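Local coordinates for adenosine kinase (Sinorhizobium meliloti, PDB 3UBO), which probably phosphorylates adenosine at the expense of ATP, as a member of the pfkB kinase family that holds adenosine and ADP in its pockets, at residues 223-228 and 235-240; 260-265 and 294-299; 147-152 and 172-177. All coordinates share one frame; numbering follows the deposited sequence.

Interaction 1 (223-228 and 235-240); sequences ALYETE and ELLARD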
loop_
_atom_site.group_PDB
_atom_site.type_symbol
_atom_site.label_atom_id
_atom_site.label_comp_id
_atom_site.label_asym_id
_atom_site.label_seq_id
_atom_site.Cartn_x
_atom_site.Cartn_y
_atom_site.Cartn_z
ATOM N N ALA A 223 -27.229 11.996 -15.321
ATOM C CA ALA A 223 -26.897 11.360 -16.582
ATOM C C ALA A 223 -27.768 10.169 -16.768
ATOM O O ALA A 223 -27.886 9.630 -17.861
ATOM C CB ALA A 223 -25.453 10.905 -16.567
ATOM N N LEU A 224 -28.328 9.721 -15.657
ATOM C CA LEU A 224 -29.266 8.626 -15.644
ATOM C C LEU A 224 -30.599 9.073 -16.233
ATOM O O LEU A 224 -31.306 8.266 -16.801
ATOM C CB LEU A 224 -29.430 8.121 -14.224
ATOM C CG LEU A 224 -30.523 7.135 -13.854
ATOM C CD1 LEU A 224 -30.243 5.744 -14.464
ATOM C CD2 LEU A 224 -30.681 7.070 -12.336
ATOM N N TYR A 225 -30.915 10.358 -16.146
ATOM C CA TYR A 225 -32.116 10.929 -16.772
ATOM C C TYR A 225 -31.712 11.971 -17.824
ATOM O O TYR A 225 -32.384 13.008 -17.957
ATOM C CB TYR A 225 -33.082 11.550 -15.707
ATOM C CG TYR A 225 -33.489 10.544 -14.631
ATOM C CD1 TYR A 225 -34.300 9.455 -14.943
ATOM C CD2 TYR A 225 -33.032 10.657 -13.317
ATOM C CE1 TYR A 225 -34.662 8.514 -13.984
ATOM C CE2 TYR A 225 -33.383 9.706 -12.342
ATOM C CZ TYR A 225 -34.201 8.638 -12.688
ATOM O OH TYR A 225 -34.558 7.679 -11.758
ATOM N N GLU A 226 -30.619 11.699 -18.549
ATOM C CA GLU A 226 -30.106 12.621 -19.561
ATOM C C GLU A 226 -30.569 14.060 -19.308
ATOM O O GLU A 226 -31.449 14.539 -20.024
ATOM C CB GLU A 226 -30.556 12.184 -20.964
ATOM N N THR A 227 -30.010 14.736 -18.299
ATOM C CA THR A 227 -30.374 16.134 -17.991
ATOM C C THR A 227 -29.344 16.966 -17.165
ATOM O O THR A 227 -28.610 16.446 -16.304
ATOM C CB THR A 227 -31.785 16.261 -17.302
ATOM O OG1 THR A 227 -32.044 17.629 -16.934
ATOM C CG2 THR A 227 -31.854 15.412 -16.040
ATOM N N GLU A 228 -29.307 18.266 -17.445
ATOM C CA GLU A 228 -28.524 19.172 -16.647
ATOM C C GLU A 228 -29.361 19.738 -15.465
ATOM O O GLU A 228 -28.788 20.346 -14.562
ATOM C CB GLU A 228 -27.901 20.273 -17.532
ATOM N N GLU A 235 -36.533 14.228 -8.706
ATOM C CA GLU A 235 -37.903 13.721 -8.763
ATOM C C GLU A 235 -37.922 12.369 -9.418
ATOM O O GLU A 235 -38.447 11.416 -8.864
ATOM C CB GLU A 235 -38.820 14.658 -9.541
ATOM C CG GLU A 235 -39.058 15.978 -8.859
ATOM C CD GLU A 235 -39.842 16.945 -9.748
ATOM O OE1 GLU A 235 -40.100 16.568 -10.942
ATOM O OE2 GLU A 235 -40.178 18.066 -9.235
ATOM N N LEU A 236 -37.351 12.281 -10.605
ATOM C CA LEU A 236 -37.425 11.035 -11.344
ATOM C C LEU A 236 -36.858 9.855 -10.535
ATOM O O LEU A 236 -37.401 8.726 -10.543
ATOM C CB LEU A 236 -36.703 11.221 -12.667
ATOM C CG LEU A 236 -37.187 12.509 -13.345
ATOM C CD1 LEU A 236 -36.294 12.892 -14.514
ATOM C CD2 LEU A 236 -38.620 12.323 -13.817
ATOM N N LEU A 237 -35.784 10.151 -9.812
ATOM C CA LEU A 237 -35.062 9.176 -9.011
ATOM C C LEU A 237 -35.870 8.689 -7.810
ATOM O O LEU A 237 -35.750 7.525 -7.396
ATOM C CB LEU A 237 -33.775 9.824 -8.513
ATOM C CG LEU A 237 -33.027 9.042 -7.431
ATOM C CD1 LEU A 237 -32.270 7.945 -8.126
ATOM C CD2 LEU A 237 -32.088 9.870 -6.554
ATOM N N ALA A 238 -36.661 9.615 -7.247
ATOM C CA ALA A 238 -37.671 9.330 -6.209
ATOM C C ALA A 238 -38.805 8.410 -6.662
ATOM O O ALA A 238 -39.255 7.602 -5.874
ATOM C CB ALA A 238 -38.255 10.602 -5.681
ATOM N N ARG A 239 -39.249 8.573 -7.917
ATOM C CA ARG A 239 -40.273 7.757 -8.573
ATOM C C ARG A 239 -39.862 6.307 -8.818
ATOM O O ARG A 239 -40.753 5.403 -8.925
ATOM C CB ARG A 239 -40.650 8.320 -9.960
ATOM C CG ARG A 239 -41.038 9.767 -10.013
ATOM C CD ARG A 239 -41.791 10.108 -11.309
ATOM N NE ARG A 239 -42.150 11.536 -11.329
ATOM C CZ ARG A 239 -42.496 12.233 -12.420
ATOM N NH1 ARG A 239 -42.549 11.640 -13.619
ATOM N NH2 ARG A 239 -42.789 13.535 -12.305
ATOM N N ASP A 240 -38.550 6.069 -8.974
ATOM C CA ASP A 240 -38.129 4.770 -9.520
ATOM C C ASP A 240 -37.562 3.785 -8.482
ATOM O O ASP A 240 -37.436 2.556 -8.760
ATOM C CB ASP A 240 -37.206 4.970 -10.721
ATOM C CG ASP A 240 -37.830 5.854 -11.791
ATOM O OD1 ASP A 240 -39.025 6.203 -11.653
ATOM O OD2 ASP A 240 -37.132 6.204 -12.778
#
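The phenol ring of Tyr225 is overlain on one face by the CB of Leu236, which sits 3.4 Å from the ring centroid and only 5° off the ring normal, a CH-pi contact centred on the face. Farther back along the tyrosine, Leu236 CD1 reaches the ring base, 3.7 Å from Tyr225 CG, and the two side chains run past each other in opposite senses. The other face is covered from within the tyrosine's own segment by Leu224, whose CG stands 4.1 Å above the plane, so the ring is clamped between two leucines. Leu237 adds its CB near Tyr225 CE2, at 3.9 Å. With CG beside the backbone N and anti to the carbonyl carbon (chi1 -56°), Tyr225 reaches across to helix 230-240 and delivers its hydroxyl to the carboxylate of Asp240, which approaches from the opposite direction. Tyr225 OH donates to Asp240 OD2 over 3.1 Å, but comes in 52° out of the carboxylate plane. That same oxygen also belongs to a salt bridge with Arg207 of helix 199-207, a double grip that would tend to keep the acid ionised. Helix 199-207 packs alongside, with Leu203 against Tyr225 and Met206 against both Leu237 and Asp240. A leucine in place of Tyr225 would probably leave Asp240 OD2 with one partner fewer and Leu236 without its aromatic bearing surface. Here one aromatic residue, placed just after helix 218-224, ties the chain back onto the next helix. Both helices belong to the beta-alpha-beta crossover between the parallel strands 213-217 and 246-247, whose ends supply Asn217 and Thr247 to the ADP pocket of this pfkB-type alpha/beta fold.

Interaction 2 (260-265 and 294-299); sequences ERVRVG and RSLEEC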
loop_
_atom_site.group_PDB
_atom_site.type_symbol
_atom_site.label_atom_id
_atom_site.label_comp_id
_atom_site.label_asym_id
_atom_site.label_seq_id
_atom_site.Cartn_x
_atom_site.Cartn_y
_atom_site.Cartn_z
ATOM N N GLU A 260 -39.640 14.146 0.378
ATOM C CA GLU A 260 -38.765 14.292 1.543
ATOM C C GLU A 260 -37.302 14.374 1.081
ATOM O O GLU A 260 -36.878 13.506 0.320
ATOM C CB GLU A 260 -38.933 13.073 2.451
ATOM C CG GLU A 260 -38.207 13.294 3.778
ATOM C CD GLU A 260 -38.267 12.085 4.706
ATOM O OE1 GLU A 260 -37.732 12.254 5.859
ATOM O OE2 GLU A 260 -38.831 11.007 4.265
ATOM N N ARG A 261 -36.531 15.379 1.492
ATOM C CA ARG A 261 -35.158 15.507 0.990
ATOM C C ARG A 261 -34.238 15.864 2.123
ATOM O O ARG A 261 -34.088 17.081 2.445
ATOM C CB ARG A 261 -35.036 16.606 -0.073
ATOM C CG ARG A 261 -36.062 16.588 -1.191
ATOM C CD ARG A 261 -35.401 17.064 -2.492
ATOM N NE ARG A 261 -36.071 16.639 -3.732
ATOM C CZ ARG A 261 -36.597 15.433 -3.971
ATOM N NH1 ARG A 261 -36.546 14.441 -3.076
ATOM N NH2 ARG A 261 -37.181 15.218 -5.138
ATOM N N VAL A 262 -33.629 14.842 2.736
ATOM C CA VAL A 262 -32.637 15.049 3.808
ATOM C C VAL A 262 -31.261 15.514 3.274
ATOM O O VAL A 262 -30.475 14.682 2.806
ATOM C CB VAL A 262 -32.424 13.769 4.657
ATOM C CG1 VAL A 262 -31.501 14.030 5.889
ATOM C CG2 VAL A 262 -33.751 13.199 5.091
ATOM N N ARG A 263 -30.972 16.825 3.361
ATOM C CA ARG A 263 -29.634 17.380 3.030
ATOM C C ARG A 263 -28.696 17.473 4.236
ATOM O O ARG A 263 -28.832 18.394 4.995
ATOM C CB ARG A 263 -29.787 18.766 2.406
ATOM C CG ARG A 263 -30.902 18.725 1.442
ATOM C CD ARG A 263 -31.003 19.951 0.641
ATOM N NE ARG A 263 -31.645 19.619 -0.623
ATOM C CZ ARG A 263 -32.056 20.505 -1.532
ATOM N NH1 ARG A 263 -31.901 21.829 -1.313
ATOM N NH2 ARG A 263 -32.608 20.056 -2.674
ATOM N N VAL A 264 -27.785 16.525 4.430
ATOM C CA VAL A 264 -26.727 16.601 5.427
ATOM C C VAL A 264 -25.384 16.974 4.761
ATOM O O VAL A 264 -24.969 16.388 3.739
ATOM C CB VAL A 264 -26.572 15.276 6.232
ATOM C CG1 VAL A 264 -25.391 15.341 7.213
ATOM C CG2 VAL A 264 -27.906 14.874 6.915
ATOM N N GLY A 265 -24.683 17.935 5.344
ATOM C CA GLY A 265 -23.447 18.433 4.757
ATOM C C GLY A 265 -22.176 17.676 5.121
ATOM O O GLY A 265 -22.174 16.784 5.990
ATOM N N ARG A 294 -31.749 3.843 11.895
ATOM C CA ARG A 294 -31.339 5.206 12.213
ATOM C C ARG A 294 -31.932 6.201 11.207
ATOM O O ARG A 294 -32.352 5.841 10.129
ATOM C CB ARG A 294 -29.821 5.321 12.249
ATOM C CG ARG A 294 -29.153 4.637 13.423
ATOM C CD ARG A 294 -27.696 4.923 13.413
ATOM N NE ARG A 294 -26.962 3.789 13.926
ATOM C CZ ARG A 294 -26.207 3.804 15.032
ATOM N NH1 ARG A 294 -26.063 4.939 15.752
ATOM N NH2 ARG A 294 -25.571 2.670 15.402
ATOM N N SER A 295 -31.995 7.465 11.575
ATOM C CA SER A 295 -32.697 8.423 10.744
ATOM C C SER A 295 -31.971 8.453 9.432
ATOM O O SER A 295 -30.822 8.057 9.393
ATOM C CB SER A 295 -32.611 9.814 11.393
ATOM O OG SER A 295 -31.400 9.929 12.138
ATOM N N LEU A 296 -32.626 8.941 8.382
ATOM C CA LEU A 296 -31.923 9.355 7.167
ATOM C C LEU A 296 -30.889 10.420 7.522
ATOM O O LEU A 296 -29.788 10.472 6.948
ATOM C CB LEU A 296 -32.893 9.933 6.133
ATOM C CG LEU A 296 -33.926 8.911 5.621
ATOM C CD1 LEU A 296 -34.565 9.337 4.285
ATOM C CD2 LEU A 296 -33.275 7.540 5.527
ATOM N N GLU A 297 -31.269 11.275 8.462
ATOM C CA GLU A 297 -30.412 12.307 8.970
ATOM C C GLU A 297 -29.108 11.693 9.515
ATOM O O GLU A 297 -28.025 12.064 9.089
ATOM C CB GLU A 297 -31.165 13.076 10.074
ATOM C CG GLU A 297 -31.265 14.587 9.868
ATOM C CD GLU A 297 -30.197 15.372 10.625
ATOM O OE1 GLU A 297 -29.586 14.805 11.570
ATOM O OE2 GLU A 297 -29.985 16.563 10.283
ATOM N N GLU A 298 -29.210 10.760 10.452
ATOM C CA GLU A 298 -28.020 10.212 11.083
ATOM C C GLU A 298 -27.343 9.221 10.133
ATOM O O GLU A 298 -26.227 8.721 10.364
ATOM C CB GLU A 298 -28.411 9.509 12.366
ATOM C CG GLU A 298 -27.372 9.571 13.511
ATOM C CD GLU A 298 -27.802 8.652 14.681
ATOM O OE1 GLU A 298 -29.061 8.444 14.839
ATOM O OE2 GLU A 298 -26.903 8.115 15.412
ATOM N N CYS A 299 -28.046 8.918 9.056
ATOM C CA CYS A 299 -27.500 8.040 8.030
ATOM C C CYS A 299 -26.585 8.911 7.162
ATOM O O CYS A 299 -25.392 8.612 7.063
ATOM C CB CYS A 299 -28.592 7.278 7.214
ATOM S SG CYS A 299 -29.052 5.590 7.802
#
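Val262 meets the start of helix 296-311 with both of its methyl groups. Its CG2 presses on Leu296 CB at 3.5 Å, the closest approach between the two segments, and also lies near the leucine's CD1. Because CG1 stands anti to the backbone N (chi1 -173°), the second methyl is carried onto the next residue of the helix, 3.7 Å from Glu297 CA. The valine thus divides its two methyls between successive helical residues, one on a side chain and one on the backbone. Two places on, Val264 turns the same way and sets its CG2 by the carbonyl of Glu297, 3.6 Å from the O atom. Glu297 itself contributes mainly its aliphatic part: its CG is 4.0 Å from Val262 CG1, and a bend at chi2 brings the carboxylate round toward Val264. The intervening Arg263 points away from the helix, while Val262 and Val264 both turn to it. A second shell sets the positions. Ser295 is the N-cap residue, its OG accepting from Glu298 N at 2.9 Å, which fixes the first turn on which Leu296 and Glu297 ride. Behind it, Arg294 NH1 makes a weak, salt-bridging bond of 3.3 Å to Glu298 OE2, the oxygen lying at the edge of the guanidinium and in its plane. On the strand side, backbone bonds between Val262 and Val255 and between Val264 and Ser253 join strand 260-264 to strand 253-257, against which Leu296 also packs. Val264 also touches Ser300, Lys301 and Asn304, farther along the same helix. The whole is an antiparallel beta hairpin laid over the N-terminal turns of a helix that, farther on, provides Asn304, Ala307 and Ile311 to the ADP pocket of this pfkB-family kinase.

Interaction 3 (147-152 and 172-177); sequences DVVAQS and REAARI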
loop_
_atom_site.group_PDB
_atom_site.type_symbol
_atom_site.label_atom_id
_atom_site.label_comp_id
_atom_site.label_asym_id
_atom_site.label_seq_id
_atom_site.Cartn_x
_atom_site.Cartn_y
_atom_site.Cartn_z
ATOM N N ASP A 147 -27.702 -19.157 1.323
ATOM C CA ASP A 147 -28.001 -18.980 2.728
ATOM C C ASP A 147 -27.618 -17.566 3.078
ATOM O O ASP A 147 -28.421 -16.791 3.650
ATOM C CB ASP A 147 -27.248 -20.030 3.596
ATOM C CG ASP A 147 -25.756 -20.174 3.229
ATOM O OD1 ASP A 147 -25.460 -20.226 2.027
ATOM O OD2 ASP A 147 -24.874 -20.230 4.132
ATOM N N VAL A 148 -26.394 -17.213 2.681
ATOM C CA VAL A 148 -25.847 -15.867 2.882
ATOM C C VAL A 148 -26.722 -14.726 2.308
ATOM O O VAL A 148 -27.052 -13.846 3.059
ATOM C CB VAL A 148 -24.324 -15.843 2.519
ATOM C CG1 VAL A 148 -23.635 -14.481 2.815
ATOM C CG2 VAL A 148 -23.605 -17.016 3.283
ATOM N N VAL A 149 -27.159 -14.731 1.049
ATOM C CA VAL A 149 -28.093 -13.673 0.628
ATOM C C VAL A 149 -29.305 -13.548 1.544
ATOM O O VAL A 149 -29.675 -12.428 1.927
ATOM C CB VAL A 149 -28.568 -13.840 -0.797
ATOM C CG1 VAL A 149 -29.355 -12.610 -1.344
ATOM C CG2 VAL A 149 -27.386 -14.230 -1.647
ATOM N N ALA A 150 -29.900 -14.679 1.921
ATOM C CA ALA A 150 -31.090 -14.711 2.795
ATOM C C ALA A 150 -30.873 -14.125 4.219
ATOM O O ALA A 150 -31.757 -13.466 4.800
ATOM C CB ALA A 150 -31.640 -16.162 2.866
ATOM N N GLN A 151 -29.698 -14.364 4.772
ATOM C CA GLN A 151 -29.354 -13.886 6.108
ATOM C C GLN A 151 -28.889 -12.407 6.212
ATOM O O GLN A 151 -28.462 -11.911 7.318
ATOM C CB GLN A 151 -28.267 -14.792 6.667
ATOM C CG GLN A 151 -28.574 -16.269 6.501
ATOM C CD GLN A 151 -27.396 -17.144 6.901
ATOM O OE1 GLN A 151 -26.344 -17.154 6.211
ATOM N NE2 GLN A 151 -27.550 -17.880 8.029
ATOM N N SER A 152 -29.017 -11.692 5.089
ATOM C CA SER A 152 -28.407 -10.375 4.990
ATOM C C SER A 152 -29.449 -9.321 4.714
ATOM O O SER A 152 -30.212 -9.426 3.721
ATOM C CB SER A 152 -27.278 -10.363 3.932
ATOM O OG SER A 152 -26.178 -11.123 4.398
ATOM N N ARG A 172 -29.918 -10.860 -10.738
ATOM C CA ARG A 172 -31.378 -11.144 -10.802
ATOM C C ARG A 172 -31.679 -12.054 -9.617
ATOM O O ARG A 172 -32.624 -11.816 -8.834
ATOM C CB ARG A 172 -31.787 -11.881 -12.113
ATOM C CG ARG A 172 -32.000 -13.365 -11.867
ATOM C CD ARG A 172 -32.796 -14.208 -12.920
ATOM N NE ARG A 172 -32.012 -14.629 -14.086
ATOM C CZ ARG A 172 -31.933 -13.891 -15.203
ATOM N NH1 ARG A 172 -32.572 -12.693 -15.270
ATOM N NH2 ARG A 172 -31.212 -14.330 -16.247
ATOM N N GLU A 173 -30.784 -13.046 -9.502
ATOM C CA GLU A 173 -30.852 -14.216 -8.638
ATOM C C GLU A 173 -30.719 -13.975 -7.138
ATOM O O GLU A 173 -31.446 -14.568 -6.336
ATOM C CB GLU A 173 -29.757 -15.212 -9.070
ATOM C CG GLU A 173 -30.062 -16.723 -8.840
ATOM C CD GLU A 173 -31.303 -17.255 -9.628
ATOM O OE1 GLU A 173 -31.497 -16.973 -10.876
ATOM O OE2 GLU A 173 -32.084 -17.957 -8.946
ATOM N N ALA A 174 -29.743 -13.161 -6.753
ATOM C CA ALA A 174 -29.613 -12.684 -5.364
ATOM C C ALA A 174 -30.669 -11.641 -4.927
ATOM O O ALA A 174 -30.964 -11.569 -3.748
ATOM C CB ALA A 174 -28.206 -12.171 -5.098
ATOM N N ALA A 175 -31.153 -10.832 -5.882
ATOM C CA ALA A 175 -32.314 -9.959 -5.753
ATOM C C ALA A 175 -33.557 -10.799 -5.410
ATOM O O ALA A 175 -34.225 -10.539 -4.431
ATOM C CB ALA A 175 -32.520 -9.148 -7.056
ATOM N N ARG A 176 -33.835 -11.819 -6.223
ATOM C CA ARG A 176 -34.813 -12.834 -5.903
ATOM C C ARG A 176 -34.578 -13.441 -4.504
ATOM O O ARG A 176 -35.420 -13.282 -3.651
ATOM C CB ARG A 176 -34.835 -13.929 -6.972
ATOM C CG ARG A 176 -36.243 -14.550 -7.163
ATOM C CD ARG A 176 -36.311 -16.035 -7.544
ATOM N NE ARG A 176 -35.236 -16.842 -6.944
ATOM C CZ ARG A 176 -35.290 -17.451 -5.751
ATOM N NH1 ARG A 176 -36.397 -17.365 -4.987
ATOM N NH2 ARG A 176 -34.222 -18.147 -5.324
ATOM N N ILE A 177 -33.461 -14.123 -4.260
ATOM C CA ILE A 177 -33.234 -14.770 -2.952
ATOM C C ILE A 177 -33.516 -13.889 -1.754
ATOM O O ILE A 177 -33.909 -14.395 -0.699
ATOM C CB ILE A 177 -31.781 -15.359 -2.750
ATOM C CG1 ILE A 177 -31.431 -16.380 -3.874
ATOM C CG2 ILE A 177 -31.531 -15.894 -1.284
ATOM C CD1 ILE A 177 -30.071 -17.081 -3.730
#
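Val149 and Ala150, at the end of helix 146-150, pack on Ala174 and Ile177 of helix 168-179, the helix of the right-handed beta-alpha-beta crossover from strand 152-158 to strand 184-188 in the parallel sheet. Along the first helix, Val148 turns away from the partner and faces strands 6-11 and 77-80, where it touches Tyr6 and Phe80. Val149 carries most of this segment's share. With CG1 anti to its backbone N (chi1 -170°), that methyl reaches the backbone carbonyl of Ala174 and lies 4.0 Å from Ala174 CB, while Val149 CB meets Ile177 CG2 at 3.6 Å. The valine and isoleucine side chains cross at about a right angle, and Val144 lies against both. Ala150 follows at the margin: its N is 3.8 Å from Ile177 CG2 and its CB a little farther off. Small residues on each helix, Ala150 and Ala174, are consistent with the close backbones, the CA atoms of Ala150 and Ile177 being 6.1 Å apart. At Gln151 the chain leaves helical geometry to enter the strand, though Gln151 N still bonds to Asp147 O at 3.0 Å.

How the interactions relate
The three contacts teach how chemistry follows place. Interaction 3 is buried, its side-chain contacts all aliphatic, and its two helices flank the same central strand in sequence. Interactions 1 and 2 are only partly buried. Interaction 1 mixes an aromatic face with a hydroxyl-carboxylate bond, whereas interaction 2 joins hairpin and helix by valines, with the capping bond and the weak salt bridge confined to 294-299. Those two touch at their margins, Glu235 N being 3.8 Å from Arg261 NH2 in simple packing, and both belong to elements that lead into the ADP pocket. Interaction 3 stands apart, its nearest atoms about 13 Å from interaction 1 and about 15 Å from interaction 2.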